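TPR repeat-containing protein YrrB (Bacillus subtilis, PDB 2Q7F) may act as an interaction mediator in the assembly of complexes among RNA sulfuration components, RNA processing components and aminoacyl-tRNA synthetases. Local coordinates at residues A161-G166 with A193-N198; E105-A110 with L135-Q140. All coordinates share one frame; numbering follows the deposited sequence.

Interaction 1. Residues A161-G166 with A193-N198; sequences ARFQFG and ADAFYN
Phe-163 makes a helix-to-helix packing contact here, reaching from helix 159-172 of TPR 5 to Asp-194, Ala-195 and Asn-198 at the start of helix 193-205 in TPR 6. The segment axes are 10.9 Å apart and run nearly parallel, at 18°, and in this contact one large aromatic side chain spans the gap. With CG anti to the backbone N (chi1 173°), the ring leaves its own helix and points its far end at the neighbour. There CE1 lies 3.7 Å from Ala-195 CA, an approach to the backbone that a small alanine permits. CZ meets the aliphatic CB of Asp-194 at 3.7 Å. The amide of Asn-198 comes to the ring's edge, near its plane, with ND2 3.4 Å from CZ of Phe-163 and the two flat groups turned 66° apart. A bent hydrogen bond one turn back, Asn-198 ND2 to Asp-194 O at 2.7 Å with the donor above the carbonyl plane, helps set the amide's rotation; that carbonyl also accepts from Asn-198 N. With an alanine here instead of Asn-198, Asp-194 O would probably lose its side-chain donor and a gap is likely to open beside the ring edge. His-192 meets the Phe-163 ring as well. Near-parallel packing of the first helices of successive repeats is characteristic of the TPR superhelix, in which such helices line the concave groove.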
ATOM      1  N   ALA A 161       7.097  -1.282  -0.610  1.00 54.89           N
ATOM      2  CA  ALA A 161       6.470  -1.412  -1.921  1.00 54.20           C
ATOM      3  C   ALA A 161       7.066  -2.583  -2.670  1.00 53.74           C
ATOM      4  O   ALA A 161       6.347  -3.410  -3.223  1.00 54.05           O
ATOM      5  CB  ALA A 161       6.640  -0.137  -2.728  1.00 54.17           C
ATOM      6  N   ARG A 162       8.390  -2.663  -2.665  1.00 53.21           N
ATOM      7  CA  ARG A 162       9.089  -3.679  -3.430  1.00 52.67           C
ATOM      8  C   ARG A 162       8.771  -5.095  -2.951  1.00 52.23           C
ATOM      9  O   ARG A 162       8.669  -6.019  -3.759  1.00 52.04           O
ATOM     10  CB  ARG A 162      10.587  -3.415  -3.416  1.00 52.72           C
ATOM     11  CG  ARG A 162      11.316  -4.156  -4.499  1.00 53.37           C
ATOM     12  CD  ARG A 162      12.802  -3.981  -4.371  1.00 54.98           C
ATOM     13  NE  ARG A 162      13.196  -2.628  -4.745  1.00 56.06           N
ATOM     14  CZ  ARG A 162      13.586  -2.267  -5.963  1.00 55.61           C
ATOM     15  NH1 ARG A 162      13.655  -3.154  -6.951  1.00 55.08           N
ATOM     16  NH2 ARG A 162      13.908  -1.006  -6.185  1.00 55.18           N
ATOM     17  N   PHE A 163       8.604  -5.261  -1.641  1.00 51.83           N
ATOM     18  CA  PHE A 163       8.209  -6.552  -1.098  1.00 51.58           C
ATOM     19  C   PHE A 163       6.784  -6.935  -1.517  1.00 51.54           C
ATOM     20  O   PHE A 163       6.500  -8.111  -1.774  1.00 51.65           O
ATOM     21  CB  PHE A 163       8.350  -6.573   0.427  1.00 51.80           C
ATOM     22  CG  PHE A 163       7.797  -7.818   1.069  1.00 51.51           C
ATOM     23  CD1 PHE A 163       8.363  -9.062   0.814  1.00 51.19           C
ATOM     24  CD2 PHE A 163       6.702  -7.746   1.918  1.00 50.88           C
ATOM     25  CE1 PHE A 163       7.834 -10.211   1.395  1.00 51.49           C
ATOM     26  CE2 PHE A 163       6.174  -8.895   2.503  1.00 50.75           C
ATOM     27  CZ  PHE A 163       6.738 -10.125   2.243  1.00 50.61           C
ATOM     28  N   GLN A 164       5.897  -5.945  -1.598  1.00 51.23           N
ATOM     29  CA  GLN A 164       4.511  -6.189  -2.006  1.00 51.22           C
ATOM     30  C   GLN A 164       4.398  -6.509  -3.497  1.00 50.89           C
ATOM     31  O   GLN A 164       3.566  -7.324  -3.909  1.00 50.58           O
ATOM     32  CB  GLN A 164       3.634  -4.989  -1.668  1.00 51.50           C
ATOM     33  CG  GLN A 164       3.463  -4.751  -0.190  1.00 52.94           C
ATOM     34  CD  GLN A 164       2.463  -5.698   0.437  1.00 54.81           C
ATOM     35  OE1 GLN A 164       2.626  -6.115   1.584  1.00 56.00           O
ATOM     36  NE2 GLN A 164       1.418  -6.041  -0.311  1.00 55.02           N
ATOM     37  N   PHE A 165       5.231  -5.853  -4.299  1.00 50.78           N
ATOM     38  CA  PHE A 165       5.309  -6.133  -5.731  1.00 50.77           C
ATOM     39  C   PHE A 165       5.796  -7.572  -5.948  1.00 50.90           C
ATOM     40  O   PHE A 165       5.204  -8.333  -6.724  1.00 50.58           O
ATOM     41  CB  PHE A 165       6.221  -5.108  -6.419  1.00 50.75           C
ATOM     42  CG  PHE A 165       6.246  -5.207  -7.922  1.00 50.23           C
ATOM     43  CD1 PHE A 165       5.095  -5.507  -8.645  1.00 49.96           C
ATOM     44  CD2 PHE A 165       7.428  -4.962  -8.617  1.00 50.19           C
ATOM     45  CE1 PHE A 165       5.124  -5.590 -10.044  1.00 51.02           C
ATOM     46  CE2 PHE A 165       7.471  -5.041 -10.019  1.00 50.94           C
ATOM     47  CZ  PHE A 165       6.317  -5.354 -10.734  1.00 50.35           C
ATOM     48  N   GLY A 166       6.853  -7.945  -5.230  1.00 51.11           N
ATOM     49  CA  GLY A 166       7.375  -9.306  -5.267  1.00 51.69           C
ATOM     50  C   GLY A 166       6.286 -10.350  -5.101  1.00 52.15           C
ATOM     51  O   GLY A 166       6.131 -11.235  -5.956  1.00 51.99           O
ATOM     52  N   ALA A 193      13.103 -11.068   7.129  1.00 60.13           N
ATOM     53  CA  ALA A 193      12.809 -12.507   7.127  1.00 59.94           C
ATOM     54  C   ALA A 193      11.698 -12.910   6.143  1.00 59.87           C
ATOM     55  O   ALA A 193      11.848 -13.897   5.408  1.00 59.56           O
ATOM     56  CB  ALA A 193      12.472 -12.982   8.542  1.00 59.96           C
ATOM     57  N   ASP A 194      10.602 -12.143   6.134  1.00 59.69           N
ATOM     58  CA  ASP A 194       9.457 -12.393   5.252  1.00 59.59           C
ATOM     59  C   ASP A 194       9.843 -12.560   3.787  1.00 59.34           C
ATOM     60  O   ASP A 194       9.342 -13.464   3.109  1.00 59.02           O
ATOM     61  CB  ASP A 194       8.429 -11.270   5.372  1.00 59.80           C
ATOM     62  CG  ASP A 194       7.609 -11.370   6.629  1.00 60.64           C
ATOM     63  OD1 ASP A 194       7.846 -12.315   7.408  1.00 62.43           O
ATOM     64  OD2 ASP A 194       6.731 -10.505   6.842  1.00 61.29           O
ATOM     65  N   ALA A 195      10.729 -11.678   3.314  1.00 59.14           N
ATOM     66  CA  ALA A 195      11.214 -11.715   1.938  1.00 58.93           C
ATOM     67  C   ALA A 195      11.867 -13.055   1.659  1.00 58.85           C
ATOM     68  O   ALA A 195      11.498 -13.734   0.697  1.00 58.94           O
ATOM     69  CB  ALA A 195      12.192 -10.579   1.674  1.00 59.03           C
ATOM     70  N   PHE A 196      12.819 -13.440   2.513  1.00 58.70           N
ATOM     71  CA  PHE A 196      13.484 -14.740   2.403  1.00 58.43           C
ATOM     72  C   PHE A 196      12.482 -15.899   2.359  1.00 58.18           C
ATOM     73  O   PHE A 196      12.628 -16.816   1.552  1.00 57.82           O
ATOM     74  CB  PHE A 196      14.502 -14.938   3.532  1.00 58.53           C
ATOM     75  CG  PHE A 196      15.861 -14.348   3.240  1.00 58.92           C
ATOM     76  CD1 PHE A 196      16.350 -13.284   3.993  1.00 59.16           C
ATOM     77  CD2 PHE A 196      16.657 -14.867   2.216  1.00 58.83           C
ATOM     78  CE1 PHE A 196      17.606 -12.741   3.727  1.00 58.65           C
ATOM     79  CE2 PHE A 196      17.908 -14.329   1.944  1.00 58.32           C
ATOM     80  CZ  PHE A 196      18.381 -13.266   2.700  1.00 58.43           C
ATOM     81  N   TYR A 197      11.459 -15.836   3.210  1.00 58.17           N
ATOM     82  CA  TYR A 197      10.428 -16.872   3.249  1.00 58.29           C
ATOM     83  C   TYR A 197       9.661 -16.937   1.939  1.00 58.34           C
ATOM     84  O   TYR A 197       9.452 -18.021   1.385  1.00 58.35           O
ATOM     85  CB  TYR A 197       9.456 -16.647   4.412  1.00 58.46           C
ATOM     86  CG  TYR A 197       8.131 -17.360   4.234  1.00 58.63           C
ATOM     87  CD1 TYR A 197       8.027 -18.746   4.411  1.00 58.72           C
ATOM     88  CD2 TYR A 197       6.984 -16.649   3.880  1.00 58.42           C
ATOM     89  CE1 TYR A 197       6.809 -19.403   4.245  1.00 58.72           C
ATOM     90  CE2 TYR A 197       5.769 -17.292   3.710  1.00 58.71           C
ATOM     91  CZ  TYR A 197       5.687 -18.665   3.895  1.00 58.81           C
ATOM     92  OH  TYR A 197       4.477 -19.288   3.724  1.00 58.78           O
ATOM     93  N   ASN A 198       9.242 -15.773   1.454  1.00 58.40           N
ATOM     94  CA  ASN A 198       8.486 -15.688   0.207  1.00 58.69           C
ATOM     95  C   ASN A 198       9.330 -16.044  -1.017  1.00 59.04           C
ATOM     96  O   ASN A 198       8.805 -16.538  -2.018  1.00 59.05           O
ATOM     97  CB  ASN A 198       7.829 -14.310   0.065  1.00 58.49           C
ATOM     98  CG  ASN A 198       6.630 -14.147   0.983  1.00 58.00           C
ATOM     99  OD1 ASN A 198       5.536 -14.615   0.678  1.00 57.15           O
ATOM    100  ND2 ASN A 198       6.834 -13.484   2.119  1.00 58.58           N
TER

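Interaction 2. Residues E105-A110 with L135-Q140; sequences EMYKEA and LVKLEQ
Tyr-107 and Leu-138 join two helix ends in consecutive TPR repeats: the first turn of helix 107-120, the second helix of TPR 3, and the point where helix 125-137, the first helix of TPR 4, gives way to a turn. On the TPR 3 side the chain turns sharply. Glu-105 ends the preceding helix with a Schellman motif, its backbone in the positive-phi conformation, and Met-106 follows directly as N-cap of the next helix. The tight turn sets Glu-105 CA against one face of the Tyr-107 ring, displaced toward the rim, and Lys-137 covers the other. Its CG sits 4.1 Å from the centroid of the Tyr-107 ring and only 7° off the normal, a CH-pi contact almost squarely over the centre. Lysine suits this place because its methylenes can cover an aromatic face while the chain carries its ammonium group clear of the ring: it bends at chi2 (-72°) and then runs on extended, after Lys-137 CB has met Tyr-107 CD2 at 4.0 Å. Leu-138 packs at the root of the tyrosine side chain. Its CD2 methyl is 3.7 Å from Tyr-107 CB and also approaches Lys-108 N at 3.8 Å, while CD1 packs 3.6 Å from Tyr-107 O. The branched leucine thus fits against backbone and side-chain root together, and it also touches Lys-111 one turn further along helix 107-120. The chemistry is that of a largely apolar surface contact, with leucine methyls also resting against backbone polar atoms. Lys-137 gives its methylenes and Lys-108 its backbone and CB, so the fit between these two segments probably depends more on shape than on charge.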
ATOM      1  N   GLU A 105     -10.264  -0.104   7.748  1.00 54.24           N
ATOM      2  CA  GLU A 105     -10.182  -1.381   7.016  1.00 54.40           C
ATOM      3  C   GLU A 105     -11.414  -1.706   6.172  1.00 54.27           C
ATOM      4  O   GLU A 105     -11.880  -2.849   6.122  1.00 53.95           O
ATOM      5  CB  GLU A 105      -9.861  -2.545   7.954  1.00 54.62           C
ATOM      6  CG  GLU A 105      -8.561  -2.419   8.722  1.00 55.65           C
ATOM      7  CD  GLU A 105      -8.458  -3.484   9.798  1.00 58.40           C
ATOM      8  OE1 GLU A 105      -9.385  -3.578  10.638  1.00 58.93           O
ATOM      9  OE2 GLU A 105      -7.463  -4.242   9.794  1.00 59.73           O
ATOM     10  N   MET A 106     -11.937  -0.675   5.523  1.00 54.21           N
ATOM     11  CA  MET A 106     -12.965  -0.828   4.514  1.00 53.52           C
ATOM     12  C   MET A 106     -12.233  -0.671   3.179  1.00 54.16           C
ATOM     13  O   MET A 106     -12.121   0.436   2.624  1.00 54.15           O
ATOM     14  CB  MET A 106     -14.063   0.217   4.715  1.00 53.43           C
ATOM     15  CG  MET A 106     -14.837   0.019   5.998  1.00 52.78           C
ATOM     16  SD  MET A 106     -15.767   1.458   6.549  1.00 50.93           S
ATOM     17  CE  MET A 106     -16.448   0.771   8.045  1.00 53.26           C
ATOM     18  N   TYR A 107     -11.708  -1.788   2.688  1.00 54.27           N
ATOM     19  CA  TYR A 107     -10.768  -1.767   1.574  1.00 54.63           C
ATOM     20  C   TYR A 107     -11.431  -1.541   0.235  1.00 54.81           C
ATOM     21  O   TYR A 107     -10.855  -0.904  -0.651  1.00 55.18           O
ATOM     22  CB  TYR A 107      -9.928  -3.042   1.561  1.00 54.71           C
ATOM     23  CG  TYR A 107      -9.060  -3.190   2.786  1.00 54.44           C
ATOM     24  CD1 TYR A 107      -8.051  -2.267   3.065  1.00 54.39           C
ATOM     25  CD2 TYR A 107      -9.251  -4.242   3.666  1.00 54.23           C
ATOM     26  CE1 TYR A 107      -7.251  -2.393   4.195  1.00 54.42           C
ATOM     27  CE2 TYR A 107      -8.456  -4.380   4.798  1.00 54.52           C
ATOM     28  CZ  TYR A 107      -7.458  -3.456   5.055  1.00 54.70           C
ATOM     29  OH  TYR A 107      -6.672  -3.594   6.176  1.00 55.09           O
ATOM     30  N   LYS A 108     -12.639  -2.062   0.089  1.00 55.10           N
ATOM     31  CA  LYS A 108     -13.398  -1.904  -1.144  1.00 55.77           C
ATOM     32  C   LYS A 108     -13.688  -0.423  -1.395  1.00 55.66           C
ATOM     33  O   LYS A 108     -13.606   0.058  -2.525  1.00 55.96           O
ATOM     34  CB  LYS A 108     -14.690  -2.720  -1.065  1.00 55.94           C
ATOM     35  CG  LYS A 108     -15.459  -2.819  -2.363  1.00 57.47           C
ATOM     36  CD  LYS A 108     -16.660  -3.736  -2.183  1.00 59.60           C
ATOM     37  CE  LYS A 108     -17.096  -4.349  -3.496  1.00 60.60           C
ATOM     38  NZ  LYS A 108     -18.563  -4.579  -3.497  1.00 62.02           N
ATOM     39  N   GLU A 109     -13.991   0.293  -0.319  1.00 55.54           N
ATOM     40  CA  GLU A 109     -14.295   1.713  -0.370  1.00 55.37           C
ATOM     41  C   GLU A 109     -13.007   2.530  -0.483  1.00 54.50           C
ATOM     42  O   GLU A 109     -13.000   3.615  -1.081  1.00 54.23           O
ATOM     43  CB  GLU A 109     -15.094   2.120   0.877  1.00 56.16           C
ATOM     44  CG  GLU A 109     -16.400   1.313   1.124  1.00 58.29           C
ATOM     45  CD  GLU A 109     -16.186  -0.194   1.338  1.00 61.58           C
ATOM     46  OE1 GLU A 109     -17.057  -0.990   0.919  1.00 63.43           O
ATOM     47  OE2 GLU A 109     -15.152  -0.591   1.920  1.00 63.17           O
ATOM     48  N   ALA A 110     -11.919   2.003   0.082  1.00 53.44           N
ATOM     49  CA  ALA A 110     -10.586   2.600  -0.096  1.00 52.65           C
ATOM     50  C   ALA A 110     -10.074   2.463  -1.539  1.00 52.41           C
ATOM     51  O   ALA A 110      -9.427   3.370  -2.066  1.00 52.00           O
ATOM     52  CB  ALA A 110      -9.599   2.016   0.889  1.00 52.16           C
ATOM     53  N   LEU A 135      -5.539  -3.184  -3.342  1.00 53.65           N
ATOM     54  CA  LEU A 135      -5.921  -4.139  -4.363  1.00 53.87           C
ATOM     55  C   LEU A 135      -5.496  -5.556  -3.986  1.00 54.57           C
ATOM     56  O   LEU A 135      -6.147  -6.521  -4.380  1.00 54.50           O
ATOM     57  CB  LEU A 135      -5.348  -3.735  -5.711  1.00 53.48           C
ATOM     58  CG  LEU A 135      -6.172  -2.670  -6.419  1.00 52.57           C
ATOM     59  CD1 LEU A 135      -5.380  -2.116  -7.561  1.00 52.57           C
ATOM     60  CD2 LEU A 135      -7.500  -3.236  -6.908  1.00 52.86           C
ATOM     61  N   VAL A 136      -4.420  -5.664  -3.207  1.00 55.35           N
ATOM     62  CA  VAL A 136      -3.952  -6.946  -2.692  1.00 56.16           C
ATOM     63  C   VAL A 136      -4.926  -7.511  -1.653  1.00 56.98           C
ATOM     64  O   VAL A 136      -5.380  -8.660  -1.784  1.00 56.92           O
ATOM     65  CB  VAL A 136      -2.509  -6.844  -2.116  1.00 56.35           C
ATOM     66  CG1 VAL A 136      -2.153  -8.073  -1.269  1.00 55.83           C
ATOM     67  CG2 VAL A 136      -1.494  -6.651  -3.243  1.00 55.84           C
ATOM     68  N   LYS A 137      -5.260  -6.706  -0.643  1.00 57.79           N
ATOM     69  CA  LYS A 137      -6.191  -7.135   0.405  1.00 58.86           C
ATOM     70  C   LYS A 137      -7.507  -7.620  -0.189  1.00 59.47           C
ATOM     71  O   LYS A 137      -8.194  -8.442   0.406  1.00 60.26           O
ATOM     72  CB  LYS A 137      -6.477  -6.010   1.405  1.00 59.18           C
ATOM     73  CG  LYS A 137      -5.252  -5.364   2.059  1.00 60.03           C
ATOM     74  CD  LYS A 137      -4.565  -6.266   3.077  1.00 61.11           C
ATOM     75  CE  LYS A 137      -3.355  -5.568   3.706  1.00 61.92           C
ATOM     76  NZ  LYS A 137      -2.699  -6.400   4.767  1.00 63.45           N
ATOM     77  N   LEU A 138      -7.844  -7.125  -1.374  1.00 59.96           N
ATOM     78  CA  LEU A 138      -9.118  -7.437  -2.004  1.00 60.67           C
ATOM     79  C   LEU A 138      -9.072  -8.615  -2.987  1.00 61.31           C
ATOM     80  O   LEU A 138      -9.949  -8.730  -3.857  1.00 61.38           O
ATOM     81  CB  LEU A 138      -9.644  -6.191  -2.722  1.00 60.58           C
ATOM     82  CG  LEU A 138     -10.072  -5.013  -1.849  1.00 60.94           C
ATOM     83  CD1 LEU A 138     -10.438  -3.825  -2.734  1.00 60.45           C
ATOM     84  CD2 LEU A 138     -11.241  -5.405  -0.923  1.00 61.14           C
ATOM     85  N   GLU A 139      -8.088  -9.502  -2.832  1.00 62.00           N
ATOM     86  CA  GLU A 139      -7.758 -10.510  -3.859  1.00 62.86           C
ATOM     87  C   GLU A 139      -7.262  -9.766  -5.098  1.00 62.97           C
ATOM     88  O   GLU A 139      -6.430  -8.872  -4.979  1.00 63.19           O
ATOM     89  CB  GLU A 139      -8.947 -11.424  -4.210  1.00 63.09           C
ATOM     90  CG  GLU A 139      -9.875 -11.823  -3.047  1.00 65.00           C
ATOM     91  CD  GLU A 139      -9.176 -12.649  -1.983  1.00 67.34           C
ATOM     92  OE1 GLU A 139      -9.616 -13.800  -1.747  1.00 68.04           O
ATOM     93  OE2 GLU A 139      -8.182 -12.155  -1.397  1.00 68.06           O
ATOM     94  N   GLN A 140      -7.782 -10.114  -6.274  1.00 63.25           N
ATOM     95  CA  GLN A 140      -7.427  -9.430  -7.540  1.00 63.40           C
ATOM     96  C   GLN A 140      -6.026  -8.847  -7.858  1.00 62.85           C
ATOM     97  O   GLN A 140      -5.914  -7.737  -8.396  1.00 62.50           O
ATOM     98  CB  GLN A 140      -8.523  -8.427  -7.955  1.00 63.75           C
ATOM     99  CG  GLN A 140      -8.856  -7.360  -6.917  1.00 65.06           C
ATOM    100  CD  GLN A 140     -10.257  -6.800  -7.086  1.00 67.25           C
ATOM    101  OE1 GLN A 140     -11.246  -7.523  -6.933  1.00 68.95           O
ATOM    102  NE2 GLN A 140     -10.351  -5.503  -7.392  1.00 67.26           N
TER

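How the interactions relate
Followed from the N terminus, the chain reaches interaction 2 first: residues 105-110 meet 135-140 after 24 intervening residues, mostly helical, which joins TPR 3 to TPR 4. It then passes through helix 141-154 before interaction 1 opens at residue 161 and closes at 193-198, after a loop of 26 residues joining TPR 5 to TPR 6. The two loops stand in series and neither nest nor cross, as expected of a solenoid whose contacts are local from repeat to repeat. The centres of interactions 1 and 2 are about 19 Å apart. They nevertheless touch between repeats 4 and 5, where Gln-164 NE2 packs 4.2 Å from Val-136 CG2.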